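Local coordinates for protein SSD1 (Saccharomyces cerevisiae S288C, PDB 7AM1), which binds mRNA, including elements in its untranslated regions, and represses translation as a non-enzymatic member (a pseudonuclease) of the RNase II family, at residues N322-N327 against S418-P423; N327-Q332 against P340-L345; Q336-S341 against L430-N435; T661-M664 against A668-V671. One frame throughout, in Å; residues are numbered along the deposited sequence.

Interaction 1: N322-N327 against S418-P423; sequences NNFLSN and SAVFMP
Phe-324 and Val-420 carry this contact, their side chains reaching toward each other from opposite directions. The CG2 methyl of Val-420 stands over one face of the Phe-324 ring, 3.4 Å from the ring centre. It lies only 9° off the ring normal. This is a CH-pi contact, and all six ring carbons are near the methyl; CZ of Phe-324 is 3.5 Å from Val-420 CG2. With CG1 anti to the backbone N (chi1 -175°), the valine has its other branch, CG2, placed over the ring. Ser-418 is the third contributor, but through its backbone. Its O lies 3.5 Å from Phe-324 CE1, approaching the ring obliquely. The serine hydroxyl turns back to its own segment, where OG donates to Ala-419 O at 2.8 Å. No hydrogen bond joins the two segments.

Asn-323, with positive phi, is the C-prime residue of the Schellman motif ending helix 311-321; Phe-324 N bonds to Leu-319 O and Asn-323 N to Arg-320 O. The Phe-324 side chain also packs on Leu-319. Val-420 belongs to the short strand 420-421, which pairs antiparallel with strand 426-427 of the RNB domain. The long helix 689-725 runs beside both segments, touched by Asn-323 and Ser-418.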
# COMPACT_ATOMS: atom_id res chain seq x y z
N ASN A 322 -7.60 11.31 1.23
CA ASN A 322 -6.29 11.25 0.61
C ASN A 322 -6.03 12.42 -0.33
O ASN A 322 -5.18 12.31 -1.23
CB ASN A 322 -6.14 9.90 -0.10
CG ASN A 322 -6.05 8.76 0.89
OD1 ASN A 322 -5.02 8.58 1.54
ND2 ASN A 322 -7.12 7.99 1.01
N ASN A 323 -6.74 13.53 -0.16
CA ASN A 323 -6.37 14.83 -0.74
C ASN A 323 -6.59 14.90 -2.24
O ASN A 323 -5.94 15.69 -2.93
CB ASN A 323 -4.92 15.17 -0.40
CG ASN A 323 -4.66 15.18 1.09
OD1 ASN A 323 -5.13 16.08 1.78
ND2 ASN A 323 -3.98 14.16 1.59
N PHE A 324 -7.52 14.10 -2.76
CA PHE A 324 -7.90 14.15 -4.17
C PHE A 324 -9.26 14.83 -4.26
O PHE A 324 -10.29 14.22 -3.96
CB PHE A 324 -7.91 12.75 -4.78
CG PHE A 324 -6.56 12.10 -4.82
CD1 PHE A 324 -5.64 12.42 -5.80
CD2 PHE A 324 -6.20 11.16 -3.86
CE1 PHE A 324 -4.40 11.83 -5.84
CE2 PHE A 324 -4.96 10.56 -3.89
CZ PHE A 324 -4.05 10.90 -4.88
N LEU A 325 -9.27 16.10 -4.66
CA LEU A 325 -10.52 16.80 -4.93
C LEU A 325 -11.00 16.54 -6.35
O LEU A 325 -12.21 16.57 -6.61
CB LEU A 325 -10.34 18.30 -4.71
CG LEU A 325 -10.04 18.74 -3.28
CD1 LEU A 325 -9.90 20.25 -3.23
CD2 LEU A 325 -11.13 18.27 -2.33
N SER A 326 -10.07 16.31 -7.29
CA SER A 326 -10.40 15.88 -8.64
C SER A 326 -11.24 16.92 -9.38
O SER A 326 -12.01 16.59 -10.28
CB SER A 326 -11.12 14.53 -8.62
OG SER A 326 -10.33 13.56 -7.96
N ASN A 327 -11.06 18.20 -9.04
CA ASN A 327 -11.83 19.28 -9.62
C ASN A 327 -11.00 20.15 -10.56
O ASN A 327 -11.51 21.16 -11.07
CB ASN A 327 -12.43 20.14 -8.51
CG ASN A 327 -11.37 20.83 -7.67
OD1 ASN A 327 -10.20 20.44 -7.68
ND2 ASN A 327 -11.77 21.85 -6.92
N SER A 418 -0.90 12.43 -9.14
CA SER A 418 -1.01 11.00 -9.41
C SER A 418 -2.44 10.63 -9.73
O SER A 418 -3.39 11.14 -9.11
CB SER A 418 -0.51 10.17 -8.22
OG SER A 418 -0.77 8.79 -8.43
N ALA A 419 -2.60 9.73 -10.70
CA ALA A 419 -3.88 9.10 -10.90
C ALA A 419 -4.16 8.15 -9.73
O ALA A 419 -3.25 7.73 -9.01
CB ALA A 419 -3.90 8.34 -12.22
N VAL A 420 -5.43 7.82 -9.55
CA VAL A 420 -5.86 6.93 -8.48
C VAL A 420 -6.63 5.78 -9.11
O VAL A 420 -7.54 6.00 -9.92
CB VAL A 420 -6.73 7.65 -7.44
CG1 VAL A 420 -7.05 6.71 -6.29
CG2 VAL A 420 -6.03 8.91 -6.94
N PHE A 421 -6.26 4.55 -8.75
CA PHE A 421 -6.92 3.36 -9.27
C PHE A 421 -7.53 2.59 -8.11
O PHE A 421 -6.82 2.12 -7.21
CB PHE A 421 -5.93 2.49 -10.05
CG PHE A 421 -5.29 3.22 -11.19
CD1 PHE A 421 -5.89 3.24 -12.43
CD2 PHE A 421 -4.10 3.91 -11.01
CE1 PHE A 421 -5.31 3.92 -13.48
CE2 PHE A 421 -3.51 4.59 -12.06
CZ PHE A 421 -4.12 4.60 -13.30
N MET A 422 -8.85 2.47 -8.12
CA MET A 422 -9.62 1.71 -7.16
C MET A 422 -10.48 0.70 -7.90
O MET A 422 -10.82 0.91 -9.06
CB MET A 422 -10.52 2.64 -6.33
CG MET A 422 -9.72 3.65 -5.52
SD MET A 422 -10.71 4.99 -4.85
CE MET A 422 -11.22 5.83 -6.34
N PRO A 423 -10.83 -0.42 -7.26
CA PRO A 423 -11.70 -1.38 -7.96
C PRO A 423 -12.99 -0.75 -8.44
O PRO A 423 -13.49 -1.08 -9.52
CB PRO A 423 -11.96 -2.46 -6.89
CG PRO A 423 -10.82 -2.32 -5.91
CD PRO A 423 -10.48 -0.86 -5.90

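Interaction 2: N327-Q332 against P340-L345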
# COMPACT_ATOMS: atom_id res chain seq x y z
N ASN A 327 -11.06 18.20 -9.04
CA ASN A 327 -11.83 19.28 -9.62
C ASN A 327 -11.00 20.15 -10.56
O ASN A 327 -11.51 21.16 -11.07
CB ASN A 327 -12.43 20.14 -8.51
CG ASN A 327 -11.37 20.83 -7.67
OD1 ASN A 327 -10.20 20.44 -7.68
ND2 ASN A 327 -11.77 21.85 -6.92
N GLU A 328 -9.75 19.78 -10.83
CA GLU A 328 -8.85 20.67 -11.56
C GLU A 328 -9.29 20.91 -13.00
O GLU A 328 -8.86 21.89 -13.61
CB GLU A 328 -7.43 20.11 -11.54
CG GLU A 328 -6.80 19.99 -10.16
CD GLU A 328 -7.18 18.71 -9.43
OE1 GLU A 328 -8.06 17.96 -9.92
OE2 GLU A 328 -6.57 18.44 -8.37
N TYR A 329 -10.15 20.05 -13.55
CA TYR A 329 -10.53 20.13 -14.96
C TYR A 329 -12.00 20.43 -15.19
O TYR A 329 -12.39 20.61 -16.35
CB TYR A 329 -10.20 18.81 -15.67
CG TYR A 329 -8.75 18.37 -15.56
CD1 TYR A 329 -7.71 19.26 -15.80
CD2 TYR A 329 -8.42 17.07 -15.19
CE1 TYR A 329 -6.40 18.87 -15.68
CE2 TYR A 329 -7.11 16.67 -15.08
CZ TYR A 329 -6.10 17.57 -15.32
OH TYR A 329 -4.78 17.18 -15.22
N LEU A 330 -12.82 20.50 -14.15
CA LEU A 330 -14.25 20.69 -14.32
C LEU A 330 -14.57 22.10 -14.80
O LEU A 330 -13.85 23.06 -14.51
CB LEU A 330 -14.98 20.41 -13.00
CG LEU A 330 -14.69 19.04 -12.38
CD1 LEU A 330 -15.44 18.87 -11.07
CD2 LEU A 330 -15.03 17.91 -13.35
N ASP A 331 -15.65 22.21 -15.57
CA ASP A 331 -16.09 23.49 -16.12
C ASP A 331 -17.06 24.16 -15.15
O ASP A 331 -18.00 23.52 -14.65
CB ASP A 331 -16.77 23.29 -17.48
N GLN A 332 -16.82 25.44 -14.88
CA GLN A 332 -17.73 26.20 -14.01
C GLN A 332 -19.15 26.17 -14.55
O GLN A 332 -20.11 25.93 -13.80
CB GLN A 332 -17.23 27.64 -13.87
N PRO A 340 -13.69 21.91 -22.29
CA PRO A 340 -13.17 21.47 -23.60
C PRO A 340 -11.83 22.09 -23.99
O PRO A 340 -11.11 21.50 -24.80
CB PRO A 340 -14.28 21.89 -24.58
CG PRO A 340 -15.51 21.94 -23.75
CD PRO A 340 -15.07 22.41 -22.39
N SER A 341 -11.49 23.26 -23.45
CA SER A 341 -10.23 23.91 -23.81
C SER A 341 -9.02 23.05 -23.49
O SER A 341 -7.96 23.23 -24.10
CB SER A 341 -10.11 25.26 -23.10
OG SER A 341 -10.20 25.11 -21.70
N PHE A 342 -9.14 22.12 -22.54
CA PHE A 342 -8.03 21.24 -22.19
C PHE A 342 -7.84 20.20 -23.29
O PHE A 342 -8.64 19.27 -23.42
CB PHE A 342 -8.30 20.59 -20.83
CG PHE A 342 -8.26 21.56 -19.69
CD1 PHE A 342 -7.21 22.45 -19.56
CD2 PHE A 342 -9.28 21.59 -18.75
CE1 PHE A 342 -7.17 23.34 -18.51
CE2 PHE A 342 -9.24 22.48 -17.70
CZ PHE A 342 -8.18 23.36 -17.58
N GLN A 343 -6.77 20.36 -24.07
CA GLN A 343 -6.50 19.51 -25.21
C GLN A 343 -5.00 19.35 -25.36
O GLN A 343 -4.24 20.28 -25.03
CB GLN A 343 -7.09 20.09 -26.50
CG GLN A 343 -8.60 20.12 -26.56
CD GLN A 343 -9.21 18.73 -26.57
OE1 GLN A 343 -8.54 17.74 -26.86
NE2 GLN A 343 -10.51 18.65 -26.28
N PRO A 344 -4.52 18.21 -25.84
CA PRO A 344 -3.09 18.07 -26.11
C PRO A 344 -2.67 18.94 -27.28
O PRO A 344 -3.41 19.11 -28.25
CB PRO A 344 -2.92 16.58 -26.43
CG PRO A 344 -4.27 16.13 -26.87
CD PRO A 344 -5.26 16.96 -26.13
N LEU A 345 -1.47 19.51 -27.18
CA LEU A 345 -0.95 20.34 -28.26
C LEU A 345 -0.36 19.45 -29.34
O LEU A 345 0.40 18.53 -29.03
CB LEU A 345 0.11 21.30 -27.72
CG LEU A 345 -0.39 22.33 -26.71
CD1 LEU A 345 0.76 23.21 -26.24
CD2 LEU A 345 -1.50 23.17 -27.31
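Glu-328 is the first residue of 327-332 to meet Phe-342. It does so with its backbone, its O lying 4.1 Å from Phe-342 CE2 and oblique to the ring. The same oxygen accepts a hydrogen bond from Arg-412. The carboxylate leads away from the contact and forms a salt bridge with Arg-416 of helix 408-416.

Tyr-329 comes next and does most of the work. Its CA is 3.8 Å from Phe-342 CE2. Its ring meets Phe-342 in a T-shaped (edge-to-face) pair, with centroids 5.6 Å apart and planes at 69°. The tyrosine supplies the edge. With CG anti to the carbonyl carbon (chi1 -68°), Phe-342 points its ring at Tyr-329. CD1 of Tyr-329 is 4.0 Å from Phe-342 CE2 and stands over the phenylalanine face near its rim, not over its centre. Tyr-329 O meets the edge of the Phe-342 ring in its plane, so the phenylalanine is approached on a face and at an edge by one residue. The far end of the tyrosine is held, because its OH is hydrogen-bonded to Leu-429 O.

Glu-328 and Tyr-329 have the backbone angles of a type I turn, closed by a weak bond from Leu-330 N to Asn-327 O, at 3.4 Å. The whole is an irregular loop between helices 311-321 and 349-354, folded back on itself about a T-shaped aromatic pair.

Interaction 3: Q336-S341 against L430-N435; sequences QKEKPS and LPQSFN
Glu-338 lays its carboxylate against Pro-431 and Gln-432. The arrangement is a carboxylate set at the N-terminal end of a helix, here helix 432-438 of the RNB domain, with Pro-431 at the N-cap position. OE1 of Glu-338 accepts a hydrogen bond from Gln-432 N at 2.9 Å, with an N-H...O angle of 150°. The bond uses the syn lone pair, on the side of the other carboxylate oxygen. The side chain is extended beyond CG (chi2 -178°), which carries the carboxylate across to the helix end. OE1 also lies against carbon atoms, 3.5 Å from Pro-431 CA and 3.6 Å from Gln-432 CB.

One water extends the grip by one residue. It donates to Glu-338 OE1 and accepts from Ser-433 N at 2.8 Å. The first two amides of the helix are thus tied to the same oxygen, one directly and one through water. The negative charge next to these N-H groups probably suits the helix dipole. Nearby, the Ser-433 hydroxyl is hydrogen-bonded to Phe-342 O, and Pro-431 packs on Tyr-329, so the same loop meets the helix end at further points.

The second carboxylate oxygen has a bridge of its own: a water donates to Glu-338 OE2 and to Leu-430 O, at 2.6 Å from each.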
# COMPACT_ATOMS: atom_id res chain seq x y z
N GLN A 336 -20.64 18.54 -14.65
CA GLN A 336 -20.58 17.14 -15.05
C GLN A 336 -19.48 16.89 -16.07
O GLN A 336 -18.93 15.78 -16.12
CB GLN A 336 -21.94 16.71 -15.62
N LYS A 337 -19.13 17.89 -16.88
CA LYS A 337 -18.16 17.74 -17.94
C LYS A 337 -16.86 18.45 -17.59
O LYS A 337 -16.77 19.22 -16.63
CB LYS A 337 -18.72 18.30 -19.26
N GLU A 338 -15.83 18.17 -18.39
CA GLU A 338 -14.54 18.83 -18.29
C GLU A 338 -14.46 19.98 -19.29
O GLU A 338 -15.14 19.97 -20.33
CB GLU A 338 -13.40 17.85 -18.54
CG GLU A 338 -13.15 16.86 -17.40
CD GLU A 338 -11.98 15.92 -17.68
OE1 GLU A 338 -11.41 15.99 -18.79
OE2 GLU A 338 -11.64 15.12 -16.79
N LYS A 339 -13.62 20.96 -18.99
CA LYS A 339 -13.51 22.14 -19.84
C LYS A 339 -12.94 21.75 -21.20
O LYS A 339 -11.79 21.29 -21.26
CB LYS A 339 -12.62 23.18 -19.17
CG LYS A 339 -12.61 24.53 -19.86
N PRO A 340 -13.69 21.91 -22.29
CA PRO A 340 -13.17 21.47 -23.60
C PRO A 340 -11.83 22.09 -23.99
O PRO A 340 -11.11 21.50 -24.80
CB PRO A 340 -14.28 21.89 -24.58
CG PRO A 340 -15.51 21.94 -23.75
CD PRO A 340 -15.07 22.41 -22.39
N SER A 341 -11.49 23.26 -23.45
CA SER A 341 -10.23 23.91 -23.81
C SER A 341 -9.02 23.05 -23.49
O SER A 341 -7.96 23.23 -24.10
CB SER A 341 -10.11 25.26 -23.10
OG SER A 341 -10.20 25.11 -21.70
N LEU A 430 -4.60 13.21 -16.11
CA LEU A 430 -4.78 14.21 -17.15
C LEU A 430 -6.24 14.36 -17.51
O LEU A 430 -7.09 13.56 -17.09
CB LEU A 430 -3.97 13.81 -18.39
CG LEU A 430 -2.47 13.63 -18.17
CD1 LEU A 430 -1.82 12.94 -19.35
CD2 LEU A 430 -1.82 14.98 -17.90
N PRO A 431 -6.59 15.40 -18.27
CA PRO A 431 -7.96 15.50 -18.78
C PRO A 431 -8.31 14.29 -19.63
O PRO A 431 -7.46 13.70 -20.30
CB PRO A 431 -7.94 16.79 -19.61
CG PRO A 431 -6.78 17.57 -19.08
CD PRO A 431 -5.76 16.55 -18.67
N GLN A 432 -9.60 13.94 -19.61
CA GLN A 432 -10.08 12.81 -20.41
C GLN A 432 -9.64 12.94 -21.86
O GLN A 432 -9.31 11.95 -22.51
CB GLN A 432 -11.60 12.71 -20.32
CG GLN A 432 -12.10 11.57 -19.47
CD GLN A 432 -11.70 10.22 -20.02
OE1 GLN A 432 -11.41 10.08 -21.21
NE2 GLN A 432 -11.67 9.21 -19.16
N SER A 433 -9.63 14.17 -22.38
CA SER A 433 -9.25 14.39 -23.77
C SER A 433 -7.84 13.92 -24.06
O SER A 433 -7.54 13.48 -25.17
CB SER A 433 -9.40 15.88 -24.12
OG SER A 433 -8.56 16.67 -23.30
N PHE A 434 -6.94 14.00 -23.07
CA PHE A 434 -5.58 13.51 -23.26
C PHE A 434 -5.55 11.99 -23.32
O PHE A 434 -4.90 11.41 -24.19
CB PHE A 434 -4.67 14.02 -22.14
CG PHE A 434 -4.20 15.43 -22.33
CD1 PHE A 434 -5.10 16.49 -22.32
CD2 PHE A 434 -2.86 15.70 -22.51
CE1 PHE A 434 -4.67 17.78 -22.50
CE2 PHE A 434 -2.42 17.00 -22.68
CZ PHE A 434 -3.32 18.04 -22.68
N ASN A 435 -6.24 11.33 -22.38
CA ASN A 435 -6.32 9.88 -22.40
C ASN A 435 -6.82 9.38 -23.75
O ASN A 435 -6.20 8.51 -24.38
CB ASN A 435 -7.26 9.40 -21.29
CG ASN A 435 -6.64 9.53 -19.91
OD1 ASN A 435 -5.69 10.28 -19.71
ND2 ASN A 435 -7.18 8.79 -18.95
O HOH W 1 -9.57 13.58 -16.26
O HOH W 2 -11.08 16.27 -21.28

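Interaction 4: T661-M664 against A668-V671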
# COMPACT_ATOMS: atom_id res chain seq x y z
N THR A 661 8.15 5.33 -17.09
CA THR A 661 7.33 4.47 -17.95
C THR A 661 5.82 4.68 -17.82
O THR A 661 5.07 3.96 -18.47
CB THR A 661 7.64 2.98 -17.65
OG1 THR A 661 7.66 2.76 -16.23
CG2 THR A 661 8.98 2.55 -18.26
N ALA A 662 5.36 5.64 -17.02
CA ALA A 662 3.92 5.82 -16.79
C ALA A 662 3.56 7.30 -16.69
O ALA A 662 2.97 7.75 -15.70
CB ALA A 662 3.48 5.06 -15.54
N PRO A 663 3.86 8.08 -17.73
CA PRO A 663 3.52 9.52 -17.69
C PRO A 663 2.03 9.81 -17.75
O PRO A 663 1.63 10.94 -17.42
CB PRO A 663 4.24 10.07 -18.93
CG PRO A 663 4.23 8.91 -19.89
CD PRO A 663 4.50 7.71 -19.01
N MET A 664 1.19 8.86 -18.16
CA MET A 664 -0.24 9.11 -18.18
C MET A 664 -0.88 9.04 -16.80
O MET A 664 -2.03 9.46 -16.65
CB MET A 664 -0.95 8.11 -19.11
CG MET A 664 -0.49 8.18 -20.56
SD MET A 664 -0.84 9.77 -21.34
CE MET A 664 -2.57 9.59 -21.75
N ALA A 668 5.51 12.71 -11.72
CA ALA A 668 6.96 12.67 -11.61
C ALA A 668 7.59 12.32 -12.96
O ALA A 668 8.63 12.87 -13.33
CB ALA A 668 7.39 11.66 -10.55
N ASP A 669 6.96 11.41 -13.70
CA ASP A 669 7.47 11.02 -15.02
C ASP A 669 7.53 12.21 -15.97
O ASP A 669 8.39 12.25 -16.85
CB ASP A 669 6.60 9.91 -15.60
CG ASP A 669 6.67 8.62 -14.80
OD1 ASP A 669 6.50 8.69 -13.56
OD2 ASP A 669 6.88 7.54 -15.39
N HIS A 670 6.62 13.18 -15.82
CA HIS A 670 6.68 14.37 -16.65
C HIS A 670 7.99 15.11 -16.43
O HIS A 670 8.66 15.50 -17.39
CB HIS A 670 5.50 15.30 -16.35
CG HIS A 670 4.18 14.78 -16.83
ND1 HIS A 670 3.25 15.58 -17.44
CD2 HIS A 670 3.65 13.54 -16.79
CE1 HIS A 670 2.19 14.86 -17.76
NE2 HIS A 670 2.41 13.61 -17.37
N VAL A 671 8.37 15.31 -15.17
CA VAL A 671 9.65 15.95 -14.87
C VAL A 671 10.79 15.14 -15.46
O VAL A 671 11.71 15.68 -16.09
CB VAL A 671 9.81 16.13 -13.35
CG1 VAL A 671 11.12 16.82 -13.03
CG2 VAL A 671 8.63 16.91 -12.76
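Asp-669 and His-670, in the first turn of helix 668-681, each take hold of the chain at 661-664. The tight part is polar. OD2 of Asp-669 accepts a hydrogen bond from Ala-662 N at 2.9 Å, and the bond is nearly straight (166°). The amide comes from above the carboxylate plane. On the next residue, His-670 NE2 donates to Pro-663 O at 2.8 Å. The N-H...O angle is 143°, and the oxygen lies at the edge of the imidazole, close to the ring plane. The histidine CG lies anti to its carbonyl carbon (chi1 -71°), which brings the NE2 edge of the ring to the carbonyl of Pro-663.

The looser part is apolar or badly aimed. Pro-663 CB is 4.1 Å from both Asp-669 CB and His-670 CD2, and its CA is 3.7 Å from Asp-669 CB. Thr-661 N is 3.1 Å from Asp-669 OD2, but the angle is too poor for a hydrogen bond. There is no solvent side, since all five touching residues are buried.

Asp-669 OD2 also forms a salt bridge with Arg-666, and His-670 stacks on Tyr-667. Both partners lie in the short link between the segments. The sequence matches the RNase II family signature, kept here in a pseudonuclease.

The bonds imply that NE2 of His-670 carries a proton, and that the buried OD2 is gripped both by a backbone amide and by a guanidinium group.

How the interactions relate
From the N terminus, the chain leaves helix 311-321 and enters interaction 1 at 322-327. That contact closes a loop of 90 residues at 418-423. Interaction 2 closes a shorter loop, 327-332 to 340-345, and nests inside interaction 1, sharing Asn-327. Interaction 3 joins 336-341 to 430-435, so it crosses interaction 1 along the chain. It shares Pro-340 and Ser-341 with interaction 2, and the centres lie about 5 Å apart. Interactions 1 and 3 tie the loop before helix 349-354 to the RNB domain, and interaction 2 folds that loop on itself. Interaction 4 comes later, as a tight local loop leading into helix 668-681. It touches interaction 3 through Met-664 and His-670, which pack on Leu-430.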